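Local coordinates for protein dihydrofolate reductase (Enterococcus faecalis, PDB 4M7V) that probably reduces 7,8-dihydrofolate to tetrahydrofolate with NADPH as hydride donor, a key step of folate metabolism that supports glycine, purine and DNA-precursor synthesis, at residues C60-N65 with Q78-L83; V120-M125 with Y164-R169; V109-L114 with F135-D140. All blocks are in the same frame, centred on the assembly; numbering follows the deposited sequence.

Interaction 1: residues C60-N65 with Q78-L83; sequences CRPLPN and QAEGVL. With RAR (5-(3,4-dimethoxy-5-{(1E)-3-oxo-3-[(1S)-1-propylphthalazin-2(1H)-yl]prop-1-en-1-yl}benzyl)pyrimidine-2,4-diamine), chain B.
The ring of Pro-62 lies over the peptide turn at Glu-80 and Gly-81, with CG 3.2 Å from Glu-80 O. Its other ring carbons widen the overlap: CD stands 4.0 Å from Glu-80 CG, and CB reaches Val-82 CG1 at 3.8 Å. The positive phi of Gly-81 (59°) turns the chain beneath the proline, so that carbonyl oxygens and the valine methyl border one ring. Glu-80 points its CB at the 60-65 loop, 3.9 Å from Cys-60 O, and with CG anti to the backbone N (chi1 -169°) CG comes to lie near Pro-62 CD. Arg-61 approaches the same CB with NH2, obliquely and at 4.2 Å. Its charged end makes no salt bridge here: NH1 stays 4.8 Å from Glu-80 OE1, and the guanidinium and carboxylate planes are 83° apart, while NE is hydrogen-bonded to Gly-59 O. Beneath this surface patch, Val-82 and Cys-60 rest on Phe-55 of helix 52-57. Farther along the 60-65 loop, Leu-63 CD2 meets the inhibitor at its N17 (3.4 Å), and Pro-64 also lines that pocket. No hydrogen bond joins the two segments, and only 226 Å² is buried in total. The contact therefore rests on van der Waals packing of a proline against backbone and aliphatic carbons, with at most a diffuse electrostatic attraction between Arg-61 and Glu-80.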
loop_
_atom_site.group_PDB
_atom_site.type_symbol
_atom_site.label_atom_id
_atom_site.label_comp_id
_atom_site.label_asym_id
_atom_site.label_seq_id
_atom_site.Cartn_x
_atom_site.Cartn_y
_atom_site.Cartn_z
ATOM N N CYS A 60 -11.225 -10.182 -3.696
ATOM C CA CYS A 60 -10.301 -11.255 -4.059
ATOM C C CYS A 60 -9.904 -11.236 -5.539
ATOM O O CYS A 60 -9.421 -12.232 -6.067
ATOM C CB CYS A 60 -10.893 -12.621 -3.702
ATOM S SG CYS A 60 -11.142 -12.878 -1.939
ATOM N N ARG A 61 -10.091 -10.102 -6.201
ATOM C CA ARG A 61 -9.728 -9.988 -7.605
ATOM C C ARG A 61 -8.277 -9.546 -7.712
ATOM O O ARG A 61 -7.908 -8.493 -7.199
ATOM C CB ARG A 61 -10.645 -8.998 -8.333
ATOM C CG ARG A 61 -12.155 -9.210 -8.106
ATOM C CD ARG A 61 -12.652 -10.556 -8.646
ATOM N NE ARG A 61 -12.610 -11.614 -7.631
ATOM C CZ ARG A 61 -12.703 -12.920 -7.889
ATOM N NH1 ARG A 61 -12.842 -13.349 -9.139
ATOM N NH2 ARG A 61 -12.646 -13.803 -6.892
ATOM N N PRO A 62 -7.429 -10.354 -8.362
ATOM C CA PRO A 62 -6.058 -9.856 -8.488
ATOM C C PRO A 62 -5.997 -8.763 -9.547
ATOM O O PRO A 62 -6.785 -8.778 -10.502
ATOM C CB PRO A 62 -5.259 -11.094 -8.896
ATOM C CG PRO A 62 -6.244 -11.965 -9.569
ATOM C CD PRO A 62 -7.582 -11.714 -8.896
ATOM N N LEU A 63 -5.105 -7.794 -9.355
ATOM C CA LEU A 63 -4.973 -6.720 -10.324
ATOM C C LEU A 63 -4.134 -7.255 -11.459
ATOM O O LEU A 63 -3.239 -8.064 -11.225
ATOM C CB LEU A 63 -4.327 -5.476 -9.709
ATOM C CG LEU A 63 -5.154 -4.586 -8.776
ATOM C CD1 LEU A 63 -4.228 -3.566 -8.114
ATOM C CD2 LEU A 63 -6.294 -3.889 -9.507
ATOM N N PRO A 64 -4.420 -6.811 -12.690
ATOM C CA PRO A 64 -3.639 -7.266 -13.845
ATOM C C PRO A 64 -2.236 -6.641 -13.907
ATOM O O PRO A 64 -2.015 -5.553 -13.393
ATOM C CB PRO A 64 -4.498 -6.826 -15.034
ATOM C CG PRO A 64 -5.253 -5.655 -14.528
ATOM C CD PRO A 64 -5.515 -5.906 -13.077
ATOM N N ASN A 65 -1.299 -7.367 -14.506
ATOM C CA ASN A 65 0.031 -6.862 -14.856
ATOM C C ASN A 65 0.954 -6.673 -13.673
ATOM O O ASN A 65 1.895 -5.870 -13.731
ATOM C CB ASN A 65 -0.067 -5.538 -15.622
ATOM C CG ASN A 65 -0.967 -5.631 -16.817
ATOM O OD1 ASN A 65 -0.937 -6.615 -17.553
ATOM N ND2 ASN A 65 -1.794 -4.611 -17.013
ATOM N N GLN A 78 -6.822 -20.216 -0.086
ATOM C CA GLN A 78 -6.455 -20.119 -1.500
ATOM C C GLN A 78 -7.410 -19.206 -2.219
ATOM O O GLN A 78 -8.557 -19.042 -1.811
ATOM C CB GLN A 78 -6.421 -21.498 -2.177
ATOM C CG GLN A 78 -5.079 -22.228 -2.059
ATOM C CD GLN A 78 -3.898 -21.347 -2.457
ATOM O OE1 GLN A 78 -4.018 -20.465 -3.324
ATOM N NE2 GLN A 78 -2.744 -21.574 -1.816
ATOM N N ALA A 79 -6.926 -18.589 -3.284
ATOM C CA ALA A 79 -7.751 -17.635 -3.990
ATOM C C ALA A 79 -7.311 -17.477 -5.425
ATOM O O ALA A 79 -6.334 -18.095 -5.866
ATOM C CB ALA A 79 -7.737 -16.283 -3.282
ATOM N N GLU A 80 -8.050 -16.626 -6.131
ATOM C CA GLU A 80 -7.874 -16.404 -7.562
ATOM C C GLU A 80 -6.518 -15.798 -7.915
ATOM O O GLU A 80 -6.328 -14.594 -7.770
ATOM C CB GLU A 80 -8.995 -15.490 -8.094
ATOM C CG GLU A 80 -9.062 -15.392 -9.618
ATOM C CD GLU A 80 -9.247 -16.758 -10.288
ATOM O OE1 GLU A 80 -10.394 -17.274 -10.309
ATOM O OE2 GLU A 80 -8.241 -17.319 -10.790
ATOM N N GLY A 81 -5.586 -16.637 -8.366
ATOM C CA GLY A 81 -4.395 -16.176 -9.063
ATOM C C GLY A 81 -3.469 -15.220 -8.326
ATOM O O GLY A 81 -3.042 -14.204 -8.872
ATOM N N VAL A 82 -3.145 -15.546 -7.084
ATOM C CA VAL A 82 -2.220 -14.750 -6.309
ATOM C C VAL A 82 -1.289 -15.719 -5.629
ATOM O O VAL A 82 -1.645 -16.872 -5.432
ATOM C CB VAL A 82 -2.937 -13.866 -5.238
ATOM C CG1 VAL A 82 -3.880 -12.863 -5.886
ATOM C CG2 VAL A 82 -3.686 -14.729 -4.237
ATOM N N LEU A 83 -0.096 -15.271 -5.280
ATOM C CA LEU A 83 0.725 -16.023 -4.360
ATOM C C LEU A 83 0.082 -15.914 -2.976
ATOM O O LEU A 83 -0.498 -14.883 -2.650
ATOM C CB LEU A 83 2.159 -15.486 -4.351
ATOM C CG LEU A 83 2.865 -15.512 -5.709
ATOM C CD1 LEU A 83 4.326 -15.127 -5.597
ATOM C CD2 LEU A 83 2.739 -16.901 -6.319
HETATM N N01 RAR B . -2.391 0.693 -0.947
HETATM C C02 RAR B . -3.127 1.689 -1.659
HETATM C C03 RAR B . -4.380 1.441 -2.072
HETATM C C04 RAR B . -4.980 0.099 -1.799
HETATM C C05 RAR B . -6.162 -0.198 -2.662
HETATM C C06 RAR B . -7.438 -0.414 -2.091
HETATM C C07 RAR B . -8.510 -0.718 -2.888
HETATM O O08 RAR B . -9.747 -0.957 -2.332
HETATM C C09 RAR B . -9.825 -1.279 -0.993
HETATM C C10 RAR B . -8.332 -0.813 -4.359
HETATM O O11 RAR B . -9.409 -1.071 -5.152
HETATM C C12 RAR B . -10.418 -0.130 -5.238
HETATM C C13 RAR B . -7.098 -0.605 -4.914
HETATM C C14 RAR B . -6.877 -0.784 -6.380
HETATM C C15 RAR B . -7.478 0.033 -7.275
HETATM C C16 RAR B . -7.937 -0.499 -8.573
HETATM N N17 RAR B . -6.977 -0.591 -9.625
HETATM N N18 RAR B . -5.550 -0.470 -9.284
HETATM C C19 RAR B . -4.679 -0.017 -10.380
HETATM C C20 RAR B . -7.415 -0.736 -11.018
HETATM C C21 RAR B . -8.528 0.094 -11.558
HETATM C C22 RAR B . -8.154 1.340 -12.271
HETATM C C23 RAR B . -7.214 2.263 -11.582
HETATM C C24 RAR B . -6.290 -1.015 -12.007
HETATM C C25 RAR B . -5.022 -0.616 -11.734
HETATM C C26 RAR B . -4.023 -0.774 -12.716
HETATM C C27 RAR B . -4.335 -1.374 -13.973
HETATM C C28 RAR B . -5.654 -1.777 -14.258
HETATM C C29 RAR B . -6.635 -1.615 -13.324
HETATM O O30 RAR B . -9.145 -0.549 -8.787
HETATM C C31 RAR B . -6.001 -0.310 -4.086
HETATM C C32 RAR B . -5.073 2.425 -2.770
HETATM N N33 RAR B . -4.482 3.638 -3.039
HETATM C C34 RAR B . -3.200 3.891 -2.603
HETATM N N35 RAR B . -2.598 5.155 -2.862
HETATM N N36 RAR B . -2.523 2.952 -1.935
#

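Interaction 2: residues V120-M125 with Y164-R169; sequences VLYRTM and YETYHR
Glu-165 OE2 is gripped by three donors: Arg-123 NE, Arg-123 NH2 and Tyr-167 OH. The arginine binds side-on, both nitrogens converging on this one oxygen in a salt bridge, with NH2 to Glu-165 OE2 at 2.8 Å. The oxygen lies in the guanidinium plane and offers NH2 its syn lone pair, whereas NE, 2.9 Å from OE2, meets it from above the carboxylate plane. Both N-H bonds are bent, near 145°, as sharing one acceptor requires. Tyr-167 OH donates to Glu-165 OE2 at 2.8 Å, also from above that plane. Three donors on one buried oxygen would be expected to stabilise the carboxylate's negative charge. Arg-123 leaves its strand with CG anti to N (chi1 165°) and bends at chi3 (89°), laying the guanidinium beside the glutamate.

The side chains ride on an antiparallel ladder whose hydrogen-bonded pairs are Leu-121 with Tyr-167 and Arg-123 with Glu-165. Glu-165 N donates to Arg-123 O at 2.8 Å. The other sheet face carries Tyr-122 and Thr-166, side by side, with Thr-166 OG1 near the tyrosine ring edge, 3.7 Å from CD2. Thr-124 OG1 likewise sits at the Tyr-164 ring edge, 3.4 Å from CD1, while hydrogen-bonding to Asp-35; Thr-124 also touches the inhibitor.

This ladder belongs to the antiparallel end of the mixed dihydrofolate reductase sheet. Strand 120-126 is flanked by strand 10-16, and strand 162-169 by the outermost strand 144-151. Helix 33-43 packs over the Tyr-122 face through Phe-38, while Trp-14 and Trp-141 meet Arg-123 and Tyr-167 respectively.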
loop_
_atom_site.group_PDB
_atom_site.type_symbol
_atom_site.label_atom_id
_atom_site.label_comp_id
_atom_site.label_asym_id
_atom_site.label_seq_id
_atom_site.Cartn_x
_atom_site.Cartn_y
_atom_site.Cartn_z
ATOM N N VAL A 120 11.121 3.027 0.872
ATOM C CA VAL A 120 10.389 4.172 0.371
ATOM C C VAL A 120 8.964 4.103 0.888
ATOM O O VAL A 120 8.400 3.005 1.007
ATOM C CB VAL A 120 10.383 4.221 -1.172
ATOM C CG1 VAL A 120 9.622 5.439 -1.667
ATOM C CG2 VAL A 120 11.805 4.217 -1.728
ATOM N N LEU A 121 8.401 5.266 1.230
ATOM C CA LEU A 121 6.974 5.392 1.515
ATOM C C LEU A 121 6.310 6.282 0.472
ATOM O O LEU A 121 6.774 7.405 0.211
ATOM C CB LEU A 121 6.738 5.970 2.906
ATOM C CG LEU A 121 7.352 5.208 4.080
ATOM C CD1 LEU A 121 6.900 5.804 5.410
ATOM C CD2 LEU A 121 6.999 3.725 4.005
ATOM N N TYR A 122 5.234 5.773 -0.129
ATOM C CA TYR A 122 4.351 6.598 -0.940
ATOM C C TYR A 122 3.000 6.739 -0.263
ATOM O O TYR A 122 2.317 5.743 -0.010
ATOM C CB TYR A 122 4.128 6.014 -2.324
ATOM C CG TYR A 122 5.366 5.658 -3.091
ATOM C CD1 TYR A 122 5.703 4.335 -3.301
ATOM C CD2 TYR A 122 6.178 6.641 -3.636
ATOM C CE1 TYR A 122 6.825 3.992 -4.022
ATOM C CE2 TYR A 122 7.298 6.307 -4.367
ATOM C CZ TYR A 122 7.615 4.976 -4.552
ATOM O OH TYR A 122 8.725 4.617 -5.264
ATOM N N ARG A 123 2.593 7.974 -0.016
ATOM C CA ARG A 123 1.328 8.229 0.637
ATOM C C ARG A 123 0.521 9.258 -0.136
ATOM O O ARG A 123 1.061 10.287 -0.585
ATOM C CB ARG A 123 1.575 8.705 2.060
ATOM C CG ARG A 123 0.372 9.325 2.720
ATOM C CD ARG A 123 0.644 9.598 4.191
ATOM N NE ARG A 123 1.223 10.917 4.430
ATOM C CZ ARG A 123 1.197 11.522 5.616
ATOM N NH1 ARG A 123 0.611 10.920 6.646
ATOM N NH2 ARG A 123 1.715 12.736 5.765
ATOM N N THR A 124 -0.769 8.976 -0.317
ATOM C CA THR A 124 -1.688 10.009 -0.758
ATOM C C THR A 124 -2.404 10.598 0.461
ATOM O O THR A 124 -3.159 9.912 1.126
ATOM C CB THR A 124 -2.703 9.465 -1.748
ATOM O OG1 THR A 124 -2.002 8.861 -2.837
ATOM C CG2 THR A 124 -3.610 10.569 -2.270
ATOM N N MET A 125 -2.152 11.866 0.768
ATOM C CA MET A 125 -2.897 12.538 1.826
ATOM C C MET A 125 -4.144 13.180 1.232
ATOM O O MET A 125 -4.058 14.042 0.379
ATOM C CB MET A 125 -2.012 13.570 2.547
ATOM C CG MET A 125 -2.686 14.310 3.725
ATOM S SD MET A 125 -3.086 13.270 5.179
ATOM C CE MET A 125 -1.744 12.161 5.045
ATOM N N TYR A 164 0.461 13.908 -3.036
ATOM C CA TYR A 164 1.245 12.683 -3.123
ATOM C C TYR A 164 2.619 12.904 -2.513
ATOM O O TYR A 164 3.406 13.714 -3.008
ATOM C CB TYR A 164 1.385 12.213 -4.576
ATOM C CG TYR A 164 0.071 12.143 -5.315
ATOM C CD1 TYR A 164 -0.792 11.077 -5.128
ATOM C CD2 TYR A 164 -0.313 13.156 -6.190
ATOM C CE1 TYR A 164 -2.005 11.014 -5.795
ATOM C CE2 TYR A 164 -1.519 13.103 -6.858
ATOM C CZ TYR A 164 -2.358 12.031 -6.654
ATOM O OH TYR A 164 -3.562 11.975 -7.305
ATOM N N GLU A 165 2.910 12.161 -1.456
ATOM C CA GLU A 165 4.147 12.318 -0.724
ATOM C C GLU A 165 5.031 11.075 -0.810
ATOM O O GLU A 165 4.537 9.942 -0.769
ATOM C CB GLU A 165 3.841 12.640 0.734
ATOM C CG GLU A 165 2.850 13.754 0.883
ATOM C CD GLU A 165 2.434 13.964 2.304
ATOM O OE1 GLU A 165 1.913 15.063 2.613
ATOM O OE2 GLU A 165 2.617 13.040 3.127
ATOM N N THR A 166 6.340 11.316 -0.917
ATOM C CA THR A 166 7.362 10.278 -0.957
ATOM C C THR A 166 8.368 10.488 0.162
ATOM O O THR A 166 8.907 11.584 0.320
ATOM C CB THR A 166 8.101 10.273 -2.307
ATOM O OG1 THR A 166 7.142 10.202 -3.370
ATOM C CG2 THR A 166 9.039 9.093 -2.394
ATOM N N TYR A 167 8.600 9.445 0.955
ATOM C CA TYR A 167 9.610 9.479 2.014
ATOM C C TYR A 167 10.697 8.441 1.714
ATOM O O TYR A 167 10.403 7.362 1.176
ATOM C CB TYR A 167 9.000 9.212 3.401
ATOM C CG TYR A 167 7.853 10.131 3.805
ATOM C CD1 TYR A 167 6.612 10.052 3.173
ATOM C CD2 TYR A 167 8.004 11.057 4.831
ATOM C CE1 TYR A 167 5.574 10.877 3.534
ATOM C CE2 TYR A 167 6.957 11.892 5.208
ATOM C CZ TYR A 167 5.749 11.793 4.556
ATOM O OH TYR A 167 4.710 12.606 4.902
ATOM N N HIS A 168 11.945 8.812 2.015
ATOM C CA HIS A 168 13.095 7.915 2.021
ATOM C C HIS A 168 13.581 7.829 3.459
ATOM O O HIS A 168 13.078 8.552 4.320
ATOM C CB HIS A 168 14.202 8.416 1.107
ATOM C CG HIS A 168 13.833 8.467 -0.344
ATOM N ND1 HIS A 168 12.721 7.826 -0.861
ATOM C CD2 HIS A 168 14.433 9.064 -1.401
ATOM C CE1 HIS A 168 12.656 8.033 -2.163
ATOM N NE2 HIS A 168 13.685 8.787 -2.518
ATOM N N ARG A 169 14.547 6.956 3.738
ATOM C CA ARG A 169 15.042 6.811 5.114
ATOM C C ARG A 169 16.237 7.705 5.454
ATOM O O ARG A 169 17.026 8.080 4.586
ATOM C CB ARG A 169 15.429 5.351 5.402
ATOM C CG ARG A 169 14.269 4.379 5.330
ATOM C CD ARG A 169 14.660 3.010 5.823
ATOM N NE ARG A 169 14.549 2.848 7.271
ATOM C CZ ARG A 169 13.634 2.080 7.851
ATOM N NH1 ARG A 169 12.754 1.432 7.093
ATOM N NH2 ARG A 169 13.593 1.949 9.176
#

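Interaction 3: residues V109-L114 with F135-D140; sequences VVFKEL and FFPEID. With NAP (NADP nicotinamide-adenine-dinucleotide phosphate), chain C.
Phe-111 and Phe-136 form the close-packed end of this contact, Phe-136 CE1 lying over one face of the Phe-111 ring. The closest carbons, Phe-111 CD2 and Phe-136 CD1, are 3.8 Å apart. With centroids 5.4 Å apart and planes at 48°, the pair is neither a parallel stack nor a T-shape. Phe-136 has CG anti to its backbone N (chi1 -176°), which carries its ring toward helix 108-114. Trp-14 completes the aromatic cluster, stacked on Phe-136 and meeting Phe-111 at a steeper angle. Pro-137 extends the contact to the neighbouring residue of the helix: its CG is 3.9 Å from Phe-111 CB and 3.7 Å from Lys-112 N.

Packing thins out toward solvent. Lys-112 stretches past Pro-137 in the opposite direction, extended through all its torsions, and CE reaches Glu-138 O at 3.8 Å. The charged ends do not pair: Lys-112 NZ stays 5.8 Å from Glu-138 OE1. Instead, a water accepts from Glu-138 N at 2.9 Å and, weakly, from Lys-112 NZ.

Val-109, Val-110 and Glu-113 turn to the cofactor. Val-109 N donates to NADP O1N at 2.8 Å, nearly straight at 173°, and Val-110 N adds a weak bond to O1A; these two amides offer the pyrophosphate the N-terminal end of the helix, and Ser-108 N also hydrogen-bonds to the cofactor. Glu-113 OE1 accepts a weak bond from the adenine N6A. Between the segments themselves there is no direct hydrogen bond, so aromatic and proline carbons make the contact, and one water supplies its polar link. The same short helix thus joins an apolar seam to phosphate recognition, where the helix dipole would be expected to reinforce binding of the anion.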
loop_
_atom_site.group_PDB
_atom_site.type_symbol
_atom_site.label_atom_id
_atom_site.label_comp_id
_atom_site.label_asym_id
_atom_site.label_seq_id
_atom_site.Cartn_x
_atom_site.Cartn_y
_atom_site.Cartn_z
ATOM N N VAL A 109 -2.318 -3.803 9.802
ATOM C CA VAL A 109 -1.379 -4.801 10.357
ATOM C C VAL A 109 -0.129 -5.023 9.492
ATOM O O VAL A 109 1.001 -5.004 9.987
ATOM C CB VAL A 109 -2.079 -6.174 10.551
ATOM C CG1 VAL A 109 -1.070 -7.280 10.884
ATOM C CG2 VAL A 109 -3.133 -6.069 11.629
ATOM N N VAL A 110 -0.344 -5.229 8.197
ATOM C CA VAL A 110 0.750 -5.464 7.268
ATOM C C VAL A 110 1.680 -4.253 7.205
ATOM O O VAL A 110 2.902 -4.398 7.256
ATOM C CB VAL A 110 0.221 -5.800 5.866
ATOM C CG1 VAL A 110 1.391 -6.046 4.887
ATOM C CG2 VAL A 110 -0.682 -7.011 5.928
ATOM N N PHE A 111 1.099 -3.059 7.106
ATOM C CA PHE A 111 1.895 -1.835 7.133
ATOM C C PHE A 111 2.796 -1.774 8.386
ATOM O O PHE A 111 4.016 -1.613 8.291
ATOM C CB PHE A 111 0.980 -0.606 7.082
ATOM C CG PHE A 111 0.443 -0.290 5.704
ATOM C CD1 PHE A 111 1.236 -0.440 4.570
ATOM C CD2 PHE A 111 -0.854 0.182 5.552
ATOM C CE1 PHE A 111 0.730 -0.125 3.298
ATOM C CE2 PHE A 111 -1.365 0.489 4.311
ATOM C CZ PHE A 111 -0.573 0.338 3.178
ATOM N N LYS A 112 2.183 -1.915 9.559
ATOM C CA LYS A 112 2.920 -1.829 10.819
ATOM C C LYS A 112 4.121 -2.777 10.894
ATOM O O LYS A 112 5.198 -2.405 11.376
ATOM C CB LYS A 112 1.988 -2.108 11.986
ATOM C CG LYS A 112 2.599 -1.752 13.310
ATOM C CD LYS A 112 1.570 -1.795 14.429
ATOM C CE LYS A 112 2.046 -0.979 15.623
ATOM N NZ LYS A 112 1.172 -1.199 16.800
ATOM N N GLU A 113 3.954 -4.000 10.412
ATOM C CA GLU A 113 5.011 -4.982 10.614
ATOM C C GLU A 113 6.020 -4.955 9.482
ATOM O O GLU A 113 7.144 -5.380 9.668
ATOM C CB GLU A 113 4.421 -6.392 10.792
ATOM C CG GLU A 113 3.692 -6.930 9.585
ATOM C CD GLU A 113 2.627 -7.985 9.925
ATOM O OE1 GLU A 113 2.749 -8.735 10.929
ATOM O OE2 GLU A 113 1.646 -8.047 9.163
ATOM N N LEU A 114 5.661 -4.426 8.320
ATOM C CA LEU A 114 6.595 -4.463 7.188
ATOM C C LEU A 114 7.282 -3.130 6.859
ATOM O O LEU A 114 8.361 -3.101 6.258
ATOM C CB LEU A 114 5.878 -4.989 5.943
ATOM C CG LEU A 114 6.107 -6.491 5.831
ATOM C CD1 LEU A 114 5.169 -7.109 4.832
ATOM C CD2 LEU A 114 7.566 -6.757 5.447
ATOM N N PHE A 135 -7.395 2.316 10.301
ATOM C CA PHE A 135 -6.521 3.470 10.310
ATOM C C PHE A 135 -5.106 3.072 9.960
ATOM O O PHE A 135 -4.682 1.950 10.243
ATOM C CB PHE A 135 -6.545 4.164 11.681
ATOM C CG PHE A 135 -7.901 4.642 12.084
ATOM C CD1 PHE A 135 -8.822 3.766 12.647
ATOM C CD2 PHE A 135 -8.276 5.961 11.876
ATOM C CE1 PHE A 135 -10.097 4.199 13.009
ATOM C CE2 PHE A 135 -9.560 6.411 12.242
ATOM C CZ PHE A 135 -10.466 5.529 12.812
ATOM N N PHE A 136 -4.364 3.986 9.345
ATOM C CA PHE A 136 -2.952 3.739 9.139
ATOM C C PHE A 136 -2.348 3.592 10.534
ATOM O O PHE A 136 -2.717 4.326 11.456
ATOM C CB PHE A 136 -2.284 4.865 8.344
ATOM C CG PHE A 136 -0.853 4.600 8.023
ATOM C CD1 PHE A 136 -0.515 3.722 6.986
ATOM C CD2 PHE A 136 0.154 5.179 8.773
ATOM C CE1 PHE A 136 0.812 3.447 6.693
ATOM C CE2 PHE A 136 1.490 4.921 8.490
ATOM C CZ PHE A 136 1.825 4.054 7.450
ATOM N N PRO A 137 -1.439 2.629 10.709
ATOM C CA PRO A 137 -0.984 2.384 12.074
ATOM C C PRO A 137 -0.024 3.452 12.560
ATOM O O PRO A 137 0.449 4.281 11.783
ATOM C CB PRO A 137 -0.275 1.036 11.958
ATOM C CG PRO A 137 0.304 1.073 10.590
ATOM C CD PRO A 137 -0.748 1.759 9.742
ATOM N N GLU A 138 0.250 3.433 13.855
ATOM C CA GLU A 138 1.281 4.274 14.418
ATOM C C GLU A 138 2.617 3.648 14.057
ATOM O O GLU A 138 2.850 2.465 14.308
ATOM C CB GLU A 138 1.102 4.400 15.924
ATOM C CG GLU A 138 2.122 5.278 16.589
ATOM C CD GLU A 138 1.979 5.281 18.097
ATOM O OE1 GLU A 138 1.479 4.274 18.655
ATOM O OE2 GLU A 138 2.370 6.293 18.719
ATOM N N ILE A 139 3.479 4.419 13.416
ATOM C CA ILE A 139 4.775 3.908 13.018
ATOM C C ILE A 139 5.870 4.801 13.559
ATOM O O ILE A 139 5.614 5.835 14.167
ATOM C CB ILE A 139 4.935 3.827 11.484
ATOM C CG1 ILE A 139 5.063 5.233 10.894
ATOM C CG2 ILE A 139 3.779 3.043 10.848
ATOM C CD1 ILE A 139 5.472 5.263 9.456
ATOM N N ASP A 140 7.099 4.402 13.314
ATOM C CA ASP A 140 8.221 5.226 13.708
ATOM C C ASP A 140 8.640 6.161 12.569
ATOM O O ASP A 140 9.406 5.787 11.684
ATOM C CB ASP A 140 9.386 4.342 14.151
ATOM C CG ASP A 140 10.612 5.137 14.511
ATOM O OD1 ASP A 140 10.476 6.303 14.930
ATOM O OD2 ASP A 140 11.720 4.594 14.367
HETATM P PA NAP C . -4.939 -6.385 6.636
HETATM O O1A NAP C . -3.527 -5.937 7.076
HETATM O O2A NAP C . -5.242 -5.986 5.223
HETATM O O5B NAP C . -4.996 -7.939 6.699
HETATM C C5B NAP C . -4.951 -8.527 7.961
HETATM C C4B NAP C . -4.615 -9.977 7.895
HETATM O O4B NAP C . -3.414 -10.341 7.083
HETATM C C3B NAP C . -4.577 -10.807 9.148
HETATM O O3B NAP C . -5.691 -10.965 9.923
HETATM C C2B NAP C . -3.899 -12.010 8.641
HETATM O O2B NAP C . -4.629 -12.925 7.930
HETATM C C1B NAP C . -2.741 -11.326 7.961
HETATM N N9A NAP C . -1.362 -11.198 8.271
HETATM C C8A NAP C . -0.790 -10.057 8.636
HETATM N N7A NAP C . 0.539 -10.373 9.037
HETATM C C5A NAP C . 0.709 -11.745 8.921
HETATM C C6A NAP C . 1.808 -12.542 9.190
HETATM N N6A NAP C . 3.007 -11.922 9.681
HETATM N N1A NAP C . 1.711 -13.848 8.987
HETATM C C2A NAP C . 0.551 -14.412 8.524
HETATM N N3A NAP C . -0.551 -13.610 8.257
HETATM C C4A NAP C . -0.438 -12.292 8.462
HETATM O O3 NAP C . -6.068 -5.881 7.611
HETATM P PN NAP C . -6.016 -4.536 8.444
HETATM O O1N NAP C . -4.933 -4.659 9.555
HETATM O O2N NAP C . -5.748 -3.338 7.554
HETATM O O5D NAP C . -7.456 -4.381 9.051
HETATM C C5D NAP C . -8.527 -4.715 8.217
HETATM C C4D NAP C . -9.720 -5.359 8.877
HETATM O O4D NAP C . -9.819 -5.313 10.348
HETATM C C3D NAP C . -11.113 -5.093 8.351
HETATM O O3D NAP C . -11.840 -6.128 7.807
HETATM C C2D NAP C . -11.769 -4.258 9.392
HETATM O O2D NAP C . -13.141 -4.162 9.415
HETATM C C1D NAP C . -11.043 -4.587 10.681
HETATM N N1N NAP C . -11.066 -3.833 11.903
HETATM C C2N NAP C . -12.210 -3.581 12.758
HETATM C C3N NAP C . -12.098 -2.636 13.956
HETATM C C7N NAP C . -13.121 -2.805 15.007
HETATM O O7N NAP C . -13.473 -3.938 15.287
HETATM N N7N NAP C . -13.970 -1.706 15.298
HETATM C C4N NAP C . -10.805 -1.838 14.242
HETATM C C5N NAP C . -9.704 -2.021 13.168
HETATM C C6N NAP C . -9.912 -2.969 11.976
HETATM P P2B NAP C . -5.359 -14.029 8.746
HETATM O O1X NAP C . -6.466 -13.359 9.614
HETATM O O2X NAP C . -6.032 -14.995 7.723
HETATM O O3X NAP C . -4.321 -14.713 9.610
HETATM O O HOH W 1 -0.533 1.357 15.705
#

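Overall arrangement
Interaction 1 closes along the chain before the others open, whereas interactions 2 and 3 alternate: helix 108-114, strand 120-126, loop 135-140, then strand 162-169. All lie within one dihydrofolate reductase fold built on a mixed eight-stranded sheet. Interaction 1 joins loops near its 83-85 edge; interaction 2 pairs strands toward the opposite edge, with centres 26 Å apart on opposite sides of the chain's centre. Interaction 3 lies 23 Å from interaction 1 and 14 Å from interaction 2, its nearest atoms about 4 Å from the latter. One segment of each contact reaches a ligand site: 60-65 through Leu-63 and Pro-64 and 120-125 through Thr-124 line the inhibitor pocket, and 109-114 the NADP site.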